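Local coordinates for NAD-dependent aldehyde dehydrogenase (Sinorhizobium meliloti, PDB 3U4J), which probably oxidises aldehydes to carboxylic acids with NAD or NADP as the electron acceptor, as other members of the aldehyde dehydrogenase family do, at residues A[62-67]-A[236-241]. Sequence-based numbering, arbitrary orientation.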
loop_
_atom_site.group_PDB
_atom_site.type_symbol
_atom_site.label_atom_id
_atom_site.label_comp_id
_atom_site.label_asym_id
_atom_site.label_seq_id
_atom_site.Cartn_x
_atom_site.Cartn_y
_atom_site.Cartn_z
ATOM N N ASP A 62 -2.735 41.771 8.496
ATOM C CA ASP A 62 -3.427 40.842 9.407
ATOM C C ASP A 62 -3.171 39.388 8.953
ATOM O O ASP A 62 -2.872 38.528 9.777
ATOM C CB ASP A 62 -4.952 41.112 9.445
ATOM C CG ASP A 62 -5.317 42.487 10.071
ATOM O OD1 ASP A 62 -6.307 43.113 9.596
ATOM O OD2 ASP A 62 -4.651 42.944 11.029
ATOM N N VAL A 63 -3.247 39.148 7.642
ATOM C CA VAL A 63 -3.054 37.809 7.080
ATOM C C VAL A 63 -1.622 37.329 7.241
ATOM O O VAL A 63 -1.401 36.176 7.604
ATOM C CB VAL A 63 -3.569 37.693 5.614
ATOM C CG1 VAL A 63 -3.327 36.268 5.064
ATOM C CG2 VAL A 63 -5.049 38.009 5.562
ATOM N N ARG A 64 -0.645 38.218 7.035
ATOM C CA ARG A 64 0.758 37.848 7.231
ATOM C C ARG A 64 1.058 37.468 8.671
ATOM O O ARG A 64 1.858 36.560 8.907
ATOM C CB ARG A 64 1.709 38.960 6.752
ATOM C CG ARG A 64 1.736 39.142 5.219
ATOM C CD ARG A 64 2.722 40.275 4.791
ATOM N NE ARG A 64 2.253 40.888 3.549
ATOM C CZ ARG A 64 1.788 42.124 3.448
ATOM N NH1 ARG A 64 1.758 42.930 4.496
ATOM N NH2 ARG A 64 1.373 42.566 2.275
ATOM N N LYS A 65 0.417 38.145 9.628
ATOM C CA LYS A 65 0.497 37.746 11.044
ATOM C C LYS A 65 0.042 36.294 11.294
ATOM O O LYS A 65 0.647 35.583 12.088
ATOM C CB LYS A 65 -0.356 38.656 11.928
ATOM C CG LYS A 65 0.377 39.942 12.391
ATOM C CD LYS A 65 -0.485 40.807 13.327
ATOM C CE LYS A 65 0.084 42.250 13.443
ATOM N NZ LYS A 65 -0.915 43.166 14.092
ATOM N N ALA A 66 -1.066 35.899 10.681
ATOM C CA ALA A 66 -1.548 34.513 10.772
ATOM C C ALA A 66 -0.545 33.522 10.173
ATOM O O ALA A 66 -0.246 32.482 10.776
ATOM C CB ALA A 66 -2.879 34.399 10.067
ATOM N N VAL A 67 -0.040 33.856 8.984
ATOM C CA VAL A 67 1.032 33.106 8.335
ATOM C C VAL A 67 2.245 32.998 9.245
ATOM O O VAL A 67 2.831 31.910 9.384
ATOM C CB VAL A 67 1.432 33.742 6.952
ATOM C CG1 VAL A 67 2.664 33.042 6.338
ATOM C CG2 VAL A 67 0.247 33.696 5.969
ATOM N N ALA A 236 -1.120 33.146 -1.585
ATOM C CA ALA A 236 -0.466 32.621 -2.779
ATOM C C ALA A 236 0.930 33.214 -3.062
ATOM O O ALA A 236 1.762 32.571 -3.746
ATOM C CB ALA A 236 -1.398 32.748 -3.982
ATOM N N GLU A 237 1.216 34.413 -2.538
ATOM C CA GLU A 237 2.581 34.956 -2.722
ATOM C C GLU A 237 3.533 34.913 -1.517
ATOM O O GLU A 237 4.744 34.953 -1.709
ATOM C CB GLU A 237 2.597 36.316 -3.458
ATOM C CG GLU A 237 1.545 37.304 -3.027
ATOM C CD GLU A 237 1.457 38.566 -3.923
ATOM O OE1 GLU A 237 1.040 38.468 -5.107
ATOM O OE2 GLU A 237 1.771 39.661 -3.408
ATOM N N ASP A 238 3.023 34.776 -0.292
ATOM C CA ASP A 238 3.901 34.896 0.872
ATOM C C ASP A 238 4.976 33.788 0.886
ATOM O O ASP A 238 4.641 32.621 0.764
ATOM C CB ASP A 238 3.084 34.875 2.176
ATOM C CG ASP A 238 3.900 35.293 3.385
ATOM O OD1 ASP A 238 3.566 36.336 3.960
ATOM O OD2 ASP A 238 4.874 34.618 3.768
ATOM N N PRO A 239 6.262 34.147 1.041
ATOM C CA PRO A 239 7.349 33.147 1.083
ATOM C C PRO A 239 7.265 32.134 2.230
ATOM O O PRO A 239 7.893 31.077 2.144
ATOM C CB PRO A 239 8.611 33.998 1.288
ATOM C CG PRO A 239 8.244 35.346 0.789
ATOM C CD PRO A 239 6.786 35.530 1.072
ATOM N N ASN A 240 6.531 32.450 3.292
ATOM C CA ASN A 240 6.431 31.538 4.416
ATOM C C ASN A 240 5.228 30.565 4.291
ATOM O O ASN A 240 4.987 29.773 5.182
ATOM C CB ASN A 240 6.322 32.313 5.741
ATOM C CG ASN A 240 7.620 32.956 6.165
ATOM O OD1 ASN A 240 8.707 32.417 5.971
ATOM N ND2 ASN A 240 7.505 34.119 6.777
ATOM N N VAL A 241 4.481 30.657 3.196
ATOM C CA VAL A 241 3.450 29.660 2.871
ATOM C C VAL A 241 4.051 28.594 1.944
ATOM O O VAL A 241 4.751 28.927 0.973
ATOM C CB VAL A 241 2.230 30.319 2.224
ATOM C CG1 VAL A 241 1.196 29.237 1.838
ATOM C CG2 VAL A 241 1.617 31.352 3.183
#
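V67 of helix 60-75 points at the type I turn D238 to V241 that follows helix 231-237, and R64, one turn earlier, flanks it; the CA atoms of V67 and N240 lie 6.9 Å apart. V67 buries the largest share of the contact. Its CG1, anti to the backbone N (chi1 174°), meets V241 CG2 at 3.7 Å. The same methyl also touches N240 CB and D238 OD2. The two valines cross at about a right angle. D238 OD2 also accepts from N240 N at 2.8 Å, through its anti lone pair and nearly straight (162°). This is an Asx turn; the bond ties the carboxylate to the backbone two residues on and limits its rotation. D238 OD1 rests on the aliphatic part of R64, 3.6 Å from CG. The R64 guanidinium turns instead to D61, its salt-bridge partner. Replacing D238 by an alanine is likely to leave N240 N without its side-chain acceptor and open a gap beside V67 CG1. K265 binds the carbonyl oxygens of D238 and V241. The contact joins helix 60-75 to the turn leading into strand 243-247. Across it the chemistry is van der Waals packing; R64 NE stays 4.8 Å from D238 OD1, so any attraction between the charges is probably secondary to the D61 salt bridge.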